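Synaptonemal complex protein 2 (Mus musculus, PDB 5IWZ) helps build the axial and lateral elements of synaptonemal complexes in meiotic prophase and is required for normal chromosome synapsis and for insertion of SYCP3 into them. Local coordinates at residues L13-F26 with S46-E60. Sequence-based numbering, arbitrary orientation.
Sequences LEKCIDDALRKNDF and SKQFLRKLDDLICRE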
ATOM      1  N   LEU A  13      -8.320 -29.929  -3.379  1.00 37.51           N
ATOM      2  CA  LEU A  13      -8.012 -28.600  -3.901  1.00 31.26           C
ATOM      3  C   LEU A  13      -7.891 -28.593  -5.416  1.00 31.73           C
ATOM      4  O   LEU A  13      -8.474 -27.735  -6.086  1.00 27.64           O
ATOM      5  CB  LEU A  13      -6.719 -28.063  -3.277  1.00 32.75           C
ATOM      6  CG  LEU A  13      -6.281 -26.670  -3.764  1.00 31.98           C
ATOM      7  CD1 LEU A  13      -7.330 -25.603  -3.447  1.00 27.48           C
ATOM      8  CD2 LEU A  13      -4.909 -26.246  -3.191  1.00 35.85           C
ATOM      9  N   GLU A  14      -7.119 -29.531  -5.982  1.00 35.03           N
ATOM     10  CA  GLU A  14      -6.934 -29.507  -7.430  1.00 35.73           C
ATOM     11  C   GLU A  14      -8.247 -29.785  -8.153  1.00 30.25           C
ATOM     12  O   GLU A  14      -8.544 -29.154  -9.178  1.00 29.32           O
ATOM     13  CB  GLU A  14      -5.851 -30.495  -7.864  1.00 38.68           C
ATOM     14  CG  GLU A  14      -5.626 -30.472  -9.371  1.00 42.74           C
ATOM     15  CD  GLU A  14      -4.270 -31.035  -9.815  1.00 45.89           C
ATOM     16  OE1 GLU A  14      -3.436 -31.393  -8.957  1.00 40.76           O
ATOM     17  OE2 GLU A  14      -4.042 -31.105 -11.043  1.00 42.58           O
ATOM     18  N   LYS A  15      -9.068 -30.696  -7.620  1.00 27.57           N
ATOM     19  CA  LYS A  15     -10.361 -30.932  -8.247  1.00 32.57           C
ATOM     20  C   LYS A  15     -11.256 -29.702  -8.152  1.00 30.71           C
ATOM     21  O   LYS A  15     -12.001 -29.408  -9.098  1.00 31.37           O
ATOM     22  CB  LYS A  15     -11.032 -32.167  -7.640  1.00 40.19           C
ATOM     23  CG  LYS A  15     -10.378 -33.471  -8.101  1.00 51.34           C
ATOM     24  CD  LYS A  15     -10.536 -34.598  -7.090  1.00 60.87           C
ATOM     25  CE  LYS A  15     -10.050 -35.922  -7.668  1.00 67.46           C
ATOM     26  NZ  LYS A  15     -11.150 -36.828  -8.102  1.00 70.12           N
ATOM     27  N   CYS A  16     -11.158 -28.940  -7.060  1.00 28.53           N
ATOM     28  CA  CYS A  16     -11.876 -27.669  -6.999  1.00 26.58           C
ATOM     29  C   CYS A  16     -11.419 -26.736  -8.110  1.00 24.17           C
ATOM     30  O   CYS A  16     -12.242 -26.043  -8.726  1.00 30.23           O
ATOM     31  CB  CYS A  16     -11.683 -26.998  -5.633  1.00 24.44           C
ATOM     32  SG  CYS A  16     -12.307 -27.964  -4.254  1.00 36.97           S
ATOM     33  N   ILE A  17     -10.110 -26.697  -8.377  1.00 26.10           N
ATOM     34  CA  ILE A  17      -9.595 -25.844  -9.446  1.00 22.88           C
ATOM     35  C   ILE A  17     -10.103 -26.331 -10.800  1.00 24.42           C
ATOM     36  O   ILE A  17     -10.477 -25.524 -11.668  1.00 24.50           O
ATOM     37  CB  ILE A  17      -8.051 -25.789  -9.387  1.00 27.11           C
ATOM     38  CG1 ILE A  17      -7.563 -25.084  -8.102  1.00 30.89           C
ATOM     39  CG2 ILE A  17      -7.463 -25.151 -10.665  1.00 22.35           C
ATOM     40  CD1 ILE A  17      -7.997 -23.625  -7.965  1.00 33.37           C
ATOM     41  N   ASP A  18     -10.146 -27.657 -10.992  1.00 28.06           N
ATOM     42  CA  ASP A  18     -10.755 -28.244 -12.187  1.00 31.87           C
ATOM     43  C   ASP A  18     -12.212 -27.820 -12.346  1.00 29.13           C
ATOM     44  O   ASP A  18     -12.647 -27.467 -13.450  1.00 28.24           O
ATOM     45  CB  ASP A  18     -10.686 -29.776 -12.136  1.00 35.06           C
ATOM     46  CG  ASP A  18      -9.271 -30.330 -12.307  1.00 46.19           C
ATOM     47  OD1 ASP A  18      -8.409 -29.660 -12.929  1.00 43.32           O
ATOM     48  OD2 ASP A  18      -9.040 -31.466 -11.823  1.00 45.61           O
ATOM     49  N   ASP A  19     -12.997 -27.886 -11.261  1.00 23.21           N
ATOM     50  CA  ASP A  19     -14.411 -27.493 -11.349  1.00 26.87           C
ATOM     51  C   ASP A  19     -14.552 -26.027 -11.751  1.00 30.05           C
ATOM     52  O   ASP A  19     -15.442 -25.673 -12.534  1.00 24.91           O
ATOM     53  CB  ASP A  19     -15.132 -27.735 -10.012  1.00 36.40           C
ATOM     54  CG  ASP A  19     -15.451 -29.216  -9.744  1.00 47.75           C
ATOM     55  OD1 ASP A  19     -15.520 -30.014 -10.704  1.00 49.69           O
ATOM     56  OD2 ASP A  19     -15.658 -29.571  -8.558  1.00 48.89           O
ATOM     57  N   ALA A  20     -13.700 -25.154 -11.198  1.00 22.89           N
ATOM     58  CA  ALA A  20     -13.705 -23.750 -11.599  1.00 25.92           C
ATOM     59  C   ALA A  20     -13.348 -23.592 -13.074  1.00 25.00           C
ATOM     60  O   ALA A  20     -14.003 -22.836 -13.809  1.00 23.88           O
ATOM     61  CB  ALA A  20     -12.722 -22.957 -10.726  1.00 24.73           C
ATOM     62  N   LEU A  21     -12.275 -24.270 -13.509  1.00 24.66           N
ATOM     63  CA  LEU A  21     -11.845 -24.194 -14.905  1.00 29.18           C
ATOM     64  C   LEU A  21     -12.900 -24.761 -15.852  1.00 29.92           C
ATOM     65  O   LEU A  21     -13.313 -24.102 -16.815  1.00 32.26           O
ATOM     66  CB  LEU A  21     -10.521 -24.953 -15.090  1.00 24.64           C
ATOM     67  CG  LEU A  21      -9.196 -24.205 -15.175  1.00 35.73           C
ATOM     68  CD1 LEU A  21      -8.095 -25.192 -15.542  1.00 35.58           C
ATOM     69  CD2 LEU A  21      -9.242 -23.047 -16.190  1.00 30.32           C
ATOM     70  N   ARG A  22     -13.321 -26.001 -15.616  1.00 25.14           N
ATOM     71  CA  ARG A  22     -14.133 -26.698 -16.614  1.00 30.67           C
ATOM     72  C   ARG A  22     -15.619 -26.365 -16.508  1.00 35.39           C
ATOM     73  O   ARG A  22     -16.311 -26.288 -17.530  1.00 30.84           O
ATOM     74  CB  ARG A  22     -13.919 -28.202 -16.488  1.00 29.57           C
ATOM     75  CG  ARG A  22     -12.465 -28.630 -16.704  1.00 38.30           C
ATOM     76  CD  ARG A  22     -12.333 -30.120 -17.037  1.00 50.31           C
ATOM     77  NE  ARG A  22     -11.962 -30.318 -18.436  1.00 57.26           N
ATOM     78  CZ  ARG A  22     -10.711 -30.409 -18.854  1.00 58.82           C
ATOM     79  NH1 ARG A  22      -9.721 -30.329 -17.977  1.00 65.83           N
ATOM     80  NH2 ARG A  22     -10.449 -30.574 -20.140  1.00 59.63           N
ATOM     81  N   LYS A  23     -16.132 -26.149 -15.303  1.00 30.97           N
ATOM     82  CA  LYS A  23     -17.556 -25.908 -15.138  1.00 28.92           C
ATOM     83  C   LYS A  23     -17.893 -24.456 -14.825  1.00 29.91           C
ATOM     84  O   LYS A  23     -19.073 -24.115 -14.779  1.00 29.24           O
ATOM     85  CB  LYS A  23     -18.100 -26.834 -14.052  1.00 32.30           C
ATOM     86  CG  LYS A  23     -17.950 -28.304 -14.430  1.00 36.50           C
ATOM     87  CD  LYS A  23     -18.363 -29.224 -13.289  1.00 47.38           C
ATOM     88  CE  LYS A  23     -18.920 -30.566 -13.817  1.00 56.14           C
ATOM     89  NZ  LYS A  23     -17.970 -31.314 -14.675  1.00 53.58           N
ATOM     90  N   ASN A  24     -16.898 -23.583 -14.644  1.00 28.31           N
ATOM     91  CA  ASN A  24     -17.152 -22.232 -14.152  1.00 24.57           C
ATOM     92  C   ASN A  24     -17.983 -22.302 -12.869  1.00 27.16           C
ATOM     93  O   ASN A  24     -18.930 -21.539 -12.664  1.00 28.83           O
ATOM     94  CB  ASN A  24     -17.827 -21.362 -15.229  1.00 23.84           C
ATOM     95  CG  ASN A  24     -17.688 -19.854 -14.955  1.00 34.11           C
ATOM     96  OD1 ASN A  24     -16.848 -19.434 -14.161  1.00 37.13           O
ATOM     97  ND2 ASN A  24     -18.503 -19.041 -15.631  1.00 28.70           N
ATOM     98  N   ASP A  25     -17.635 -23.263 -12.008  1.00 29.10           N
ATOM     99  CA  ASP A  25     -18.287 -23.476 -10.716  1.00 27.65           C
ATOM    100  C   ASP A  25     -17.264 -23.266  -9.604  1.00 24.94           C
ATOM    101  O   ASP A  25     -16.365 -24.099  -9.408  1.00 21.81           O
ATOM    102  CB  ASP A  25     -18.895 -24.874 -10.616  1.00 27.90           C
ATOM    103  CG  ASP A  25     -19.591 -25.116  -9.269  1.00 34.29           C
ATOM    104  OD1 ASP A  25     -19.927 -26.273  -8.956  1.00 37.72           O
ATOM    105  OD2 ASP A  25     -19.801 -24.152  -8.510  1.00 38.79           O
ATOM    106  N   PHE A  26     -17.429 -22.185  -8.850  1.00 25.28           N
ATOM    107  CA  PHE A  26     -16.496 -21.827  -7.790  1.00 22.63           C
ATOM    108  C   PHE A  26     -16.973 -22.231  -6.400  1.00 26.95           C
ATOM    109  O   PHE A  26     -16.230 -22.048  -5.431  1.00 27.75           O
ATOM    110  CB  PHE A  26     -16.220 -20.321  -7.842  1.00 19.54           C
ATOM    111  CG  PHE A  26     -15.224 -19.945  -8.884  1.00 27.00           C
ATOM    112  CD1 PHE A  26     -13.903 -19.738  -8.534  1.00 27.47           C
ATOM    113  CD2 PHE A  26     -15.595 -19.819 -10.215  1.00 26.35           C
ATOM    114  CE1 PHE A  26     -12.964 -19.417  -9.480  1.00 24.40           C
ATOM    115  CE2 PHE A  26     -14.653 -19.486 -11.181  1.00 27.52           C
ATOM    116  CZ  PHE A  26     -13.339 -19.285 -10.818  1.00 21.66           C
ATOM    117  N   SER A  46      -0.868 -32.208  -8.755  1.00 40.42           N
ATOM    118  CA  SER A  46      -0.159 -32.763  -9.891  1.00 41.02           C
ATOM    119  C   SER A  46       0.889 -31.796 -10.424  1.00 40.78           C
ATOM    120  O   SER A  46       0.978 -30.632 -10.028  1.00 38.62           O
ATOM    121  CB  SER A  46      -1.133 -33.118 -11.002  1.00 41.62           C
ATOM    122  OG  SER A  46      -1.520 -31.941 -11.679  1.00 41.83           O
ATOM    123  N   LYS A  47       1.681 -32.316 -11.362  1.00 43.50           N
ATOM    124  CA  LYS A  47       2.682 -31.536 -12.077  1.00 41.32           C
ATOM    125  C   LYS A  47       2.043 -30.430 -12.910  1.00 41.39           C
ATOM    126  O   LYS A  47       2.691 -29.414 -13.197  1.00 42.96           O
ATOM    127  CB  LYS A  47       3.496 -32.483 -12.970  1.00 46.04           C
ATOM    128  CG  LYS A  47       4.822 -31.965 -13.442  1.00 54.93           C
ATOM    129  CD  LYS A  47       5.883 -32.076 -12.355  1.00 65.69           C
ATOM    130  CE  LYS A  47       7.289 -31.896 -12.938  1.00 68.69           C
ATOM    131  NZ  LYS A  47       8.225 -31.342 -11.913  1.00 68.95           N
ATOM    132  N   GLN A  48       0.782 -30.609 -13.311  1.00 34.45           N
ATOM    133  CA  GLN A  48       0.049 -29.633 -14.109  1.00 33.48           C
ATOM    134  C   GLN A  48      -0.757 -28.640 -13.267  1.00 32.49           C
ATOM    135  O   GLN A  48      -1.515 -27.850 -13.834  1.00 32.10           O
ATOM    136  CB  GLN A  48      -0.899 -30.350 -15.075  1.00 39.04           C
ATOM    137  CG  GLN A  48      -0.207 -31.100 -16.211  1.00 55.32           C
ATOM    138  CD  GLN A  48       0.428 -32.407 -15.763  1.00 66.67           C
ATOM    139  OE1 GLN A  48      -0.206 -33.220 -15.087  1.00 70.53           O
ATOM    140  NE2 GLN A  48       1.687 -32.614 -16.138  1.00 69.86           N
ATOM    141  N   PHE A  49      -0.637 -28.683 -11.938  1.00 30.48           N
ATOM    142  CA  PHE A  49      -1.400 -27.770 -11.083  1.00 25.55           C
ATOM    143  C   PHE A  49      -1.108 -26.312 -11.425  1.00 31.95           C
ATOM    144  O   PHE A  49      -2.030 -25.503 -11.563  1.00 29.42           O
ATOM    145  CB  PHE A  49      -1.089 -28.055  -9.612  1.00 33.29           C
ATOM    146  CG  PHE A  49      -1.961 -27.287  -8.628  1.00 41.28           C
ATOM    147  CD1 PHE A  49      -3.347 -27.377  -8.684  1.00 39.10           C
ATOM    148  CD2 PHE A  49      -1.392 -26.512  -7.629  1.00 41.87           C
ATOM    149  CE1 PHE A  49      -4.143 -26.685  -7.783  1.00 36.29           C
ATOM    150  CE2 PHE A  49      -2.193 -25.827  -6.718  1.00 41.21           C
ATOM    151  CZ  PHE A  49      -3.569 -25.921  -6.800  1.00 35.14           C
ATOM    152  N   LEU A  50       0.179 -25.957 -11.576  1.00 30.22           N
ATOM    153  CA  LEU A  50       0.534 -24.570 -11.869  1.00 32.24           C
ATOM    154  C   LEU A  50      -0.069 -24.097 -13.192  1.00 31.88           C
ATOM    155  O   LEU A  50      -0.571 -22.968 -13.288  1.00 32.64           O
ATOM    156  CB  LEU A  50       2.056 -24.407 -11.884  1.00 28.53           C
ATOM    157  CG  LEU A  50       2.581 -23.017 -12.262  1.00 29.89           C
ATOM    158  CD1 LEU A  50       2.050 -21.915 -11.315  1.00 32.84           C
ATOM    159  CD2 LEU A  50       4.131 -22.975 -12.313  1.00 29.04           C
ATOM    160  N   ARG A  51      -0.012 -24.940 -14.224  1.00 23.36           N
ATOM    161  CA  ARG A  51      -0.619 -24.608 -15.511  1.00 30.43           C
ATOM    162  C   ARG A  51      -2.108 -24.317 -15.369  1.00 29.43           C
ATOM    163  O   ARG A  51      -2.624 -23.387 -15.998  1.00 32.13           O
ATOM    164  CB  ARG A  51      -0.416 -25.751 -16.511  1.00 35.09           C
ATOM    165  CG  ARG A  51      -1.249 -25.607 -17.775  1.00 44.13           C
ATOM    166  CD  ARG A  51      -2.062 -26.862 -18.072  1.00 64.92           C
ATOM    167  NE  ARG A  51      -3.097 -26.610 -19.078  1.00 81.35           N
ATOM    168  CZ  ARG A  51      -3.023 -26.988 -20.354  1.00 89.63           C
ATOM    169  NH1 ARG A  51      -1.963 -27.650 -20.801  1.00 93.17           N
ATOM    170  NH2 ARG A  51      -4.018 -26.706 -21.189  1.00 88.29           N
ATOM    171  N   LYS A  52      -2.819 -25.125 -14.574  1.00 26.33           N
ATOM    172  CA  LYS A  52      -4.250 -24.899 -14.370  1.00 30.46           C
ATOM    173  C   LYS A  52      -4.501 -23.593 -13.620  1.00 31.07           C
ATOM    174  O   LYS A  52      -5.415 -22.840 -13.973  1.00 27.80           O
ATOM    175  CB  LYS A  52      -4.872 -26.070 -13.610  1.00 29.68           C
ATOM    176  CG  LYS A  52      -4.892 -27.411 -14.349  1.00 28.07           C
ATOM    177  CD  LYS A  52      -5.305 -28.499 -13.374  1.00 25.74           C
ATOM    178  CE  LYS A  52      -5.351 -29.857 -14.033  1.00 29.62           C
ATOM    179  NZ  LYS A  52      -5.810 -30.887 -13.054  1.00 31.43           N
ATOM    180  N   LEU A  53      -3.707 -23.318 -12.577  1.00 33.48           N
ATOM    181  CA  LEU A  53      -3.772 -22.023 -11.897  1.00 29.06           C
ATOM    182  C   LEU A  53      -3.584 -20.876 -12.878  1.00 25.75           C
ATOM    183  O   LEU A  53      -4.354 -19.907 -12.883  1.00 25.92           O
ATOM    184  CB  LEU A  53      -2.700 -21.946 -10.814  1.00 31.21           C
ATOM    185  CG  LEU A  53      -3.019 -22.131  -9.337  1.00 41.27           C
ATOM    186  CD1 LEU A  53      -4.323 -22.888  -9.119  1.00 40.11           C
ATOM    187  CD2 LEU A  53      -1.858 -22.815  -8.636  1.00 32.38           C
ATOM    188  N   ASP A  54      -2.554 -20.974 -13.724  1.00 29.03           N
ATOM    189  CA  ASP A  54      -2.268 -19.916 -14.686  1.00 24.57           C
ATOM    190  C   ASP A  54      -3.437 -19.724 -15.640  1.00 30.85           C
ATOM    191  O   ASP A  54      -3.862 -18.589 -15.903  1.00 30.38           O
ATOM    192  CB  ASP A  54      -0.988 -20.248 -15.451  1.00 27.82           C
ATOM    193  CG  ASP A  54      -0.588 -19.160 -16.430  1.00 35.06           C
ATOM    194  OD1 ASP A  54      -0.274 -19.496 -17.585  1.00 39.85           O
ATOM    195  OD2 ASP A  54      -0.565 -17.972 -16.050  1.00 32.91           O
ATOM    196  N   ASP A  55      -3.973 -20.833 -16.163  1.00 31.78           N
ATOM    197  CA  ASP A  55      -5.111 -20.766 -17.073  1.00 31.19           C
ATOM    198  C   ASP A  55      -6.306 -20.092 -16.408  1.00 22.74           C
ATOM    199  O   ASP A  55      -6.941 -19.209 -16.990  1.00 26.71           O
ATOM    200  CB  ASP A  55      -5.491 -22.177 -17.542  1.00 36.31           C
ATOM    201  CG  ASP A  55      -4.481 -22.775 -18.530  1.00 57.78           C
ATOM    202  OD1 ASP A  55      -3.418 -22.158 -18.777  1.00 61.58           O
ATOM    203  OD2 ASP A  55      -4.749 -23.887 -19.050  1.00 63.12           O
ATOM    204  N   LEU A  56      -6.637 -20.512 -15.193  1.00 22.33           N
ATOM    205  CA  LEU A  56      -7.827 -19.987 -14.529  1.00 20.98           C
ATOM    206  C   LEU A  56      -7.665 -18.505 -14.176  1.00 22.31           C
ATOM    207  O   LEU A  56      -8.564 -17.696 -14.435  1.00 23.86           O
ATOM    208  CB  LEU A  56      -8.117 -20.847 -13.297  1.00 19.42           C
ATOM    209  CG  LEU A  56      -9.329 -20.471 -12.444  1.00 21.52           C
ATOM    210  CD1 LEU A  56     -10.501 -20.764 -13.356  1.00 23.16           C
ATOM    211  CD2 LEU A  56      -9.384 -21.359 -11.178  1.00 18.93           C
ATOM    212  N   ILE A  57      -6.503 -18.108 -13.638  1.00 21.32           N
ATOM    213  CA  ILE A  57      -6.329 -16.709 -13.233  1.00 20.81           C
ATOM    214  C   ILE A  57      -6.345 -15.771 -14.441  1.00 19.89           C
ATOM    215  O   ILE A  57      -6.995 -14.716 -14.411  1.00 23.31           O
ATOM    216  CB  ILE A  57      -5.046 -16.560 -12.405  1.00 21.98           C
ATOM    217  CG1 ILE A  57      -5.261 -17.132 -10.998  1.00 21.85           C
ATOM    218  CG2 ILE A  57      -4.616 -15.108 -12.351  1.00 28.57           C
ATOM    219  CD1 ILE A  57      -3.958 -17.328 -10.236  1.00 30.58           C
ATOM    220  N   CYS A  58      -5.661 -16.149 -15.531  1.00 25.63           N
ATOM    221  CA  CYS A  58      -5.662 -15.317 -16.734  1.00 30.37           C
ATOM    222  C   CYS A  58      -7.066 -15.188 -17.321  1.00 27.22           C
ATOM    223  O   CYS A  58      -7.462 -14.110 -17.783  1.00 26.38           O
ATOM    224  CB  CYS A  58      -4.694 -15.900 -17.773  1.00 34.08           C
ATOM    225  SG  CYS A  58      -2.936 -15.743 -17.325  1.00 36.10           S
ATOM    226  N   ARG A  59      -7.832 -16.277 -17.323  1.00 24.37           N
ATOM    227  CA  ARG A  59      -9.204 -16.191 -17.823  1.00 29.13           C
ATOM    228  C   ARG A  59     -10.047 -15.236 -16.991  1.00 28.32           C
ATOM    229  O   ARG A  59     -10.740 -14.369 -17.534  1.00 27.59           O
ATOM    230  CB  ARG A  59      -9.857 -17.561 -17.830  1.00 29.59           C
ATOM    231  CG  ARG A  59     -11.306 -17.502 -18.255  1.00 33.78           C
ATOM    232  CD  ARG A  59     -11.949 -18.858 -18.088  1.00 41.89           C
ATOM    233  NE  ARG A  59     -12.614 -19.029 -16.797  1.00 36.35           N
ATOM    234  CZ  ARG A  59     -12.964 -20.221 -16.319  1.00 38.12           C
ATOM    235  NH1 ARG A  59     -12.686 -21.308 -17.028  1.00 30.40           N
ATOM    236  NH2 ARG A  59     -13.577 -20.335 -15.142  1.00 31.85           N
ATOM    237  N   GLU A  60     -10.031 -15.404 -15.667  1.00 28.40           N
ATOM    238  CA  GLU A  60     -10.834 -14.533 -14.806  1.00 28.32           C
ATOM    239  C   GLU A  60     -10.378 -13.077 -14.890  1.00 27.56           C
ATOM    240  O   GLU A  60     -11.211 -12.167 -14.864  1.00 31.06           O
ATOM    241  CB  GLU A  60     -10.791 -15.044 -13.362  1.00 21.06           C
ATOM    242  CG  GLU A  60     -11.445 -16.429 -13.199  1.00 29.94           C
ATOM    243  CD  GLU A  60     -12.893 -16.464 -13.744  1.00 30.00           C
ATOM    244  OE1 GLU A  60     -13.182 -17.257 -14.668  1.00 35.13           O
ATOM    245  OE2 GLU A  60     -13.727 -15.657 -13.279  1.00 30.91           O
TER
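The edge of the Arg59 guanidinium meets Ala20 O and Leu21 O, with Glu60 OE1 also at the edge, while Leu56 CD1 lies on one face, 3.6 Å above the plane and off-centre. One face of the Phe26 ring takes Ala20 CB, and its CZ reaches Leu56 CD1 obliquely at 4.1 Å. These groups close one end of a helix-helix packing in the armadillo-repeat-like domain, in the N-terminal part of the protein, where helix 13-23 crosses the 49-60 part of helix 49-63 at 41°, the axes approaching to 9.9 Å. Arg59 NH2 donates to Ala20 O from above the carbonyl plane, whereas NH1 reaches Leu21 O in the carbonyl plane, on a lone pair. A bend at chi3 (93°) turns the guanidinium out of its extended chain, and Glu60 OE1, also bridged to Lys63, receives both NE and NH2 and helps fix its rotation.

Between the ends the packing is knobs-into-holes: Ile17 sits among Phe49, Lys52, Leu53 and Leu56, Leu21 among Lys52, Asp55, Leu56 and Arg59. Ile17 CG1 touches Phe49 CE1 at 3.8 Å, the side chains crossing at about a right angle. Helix 66-79 backs Leu53 and Leu56 through Ile76 and Ile72.

At the other end, Lys52 runs extended between Glu14 and Asp18, and its NZ makes salt bridges to both, meeting Asp18 OD1 on its syn lone pair at 2.9 Å. Glu14 OE1 receives Ser46 N on its syn lone pair (2.7 Å), tying the turn into helix 49-63 to helix 13-23. Glu14 OE2 is gripped twice, by Ser46 OG on the syn lone pair and by Lys52 NZ on the anti one, each at 2.7 Å.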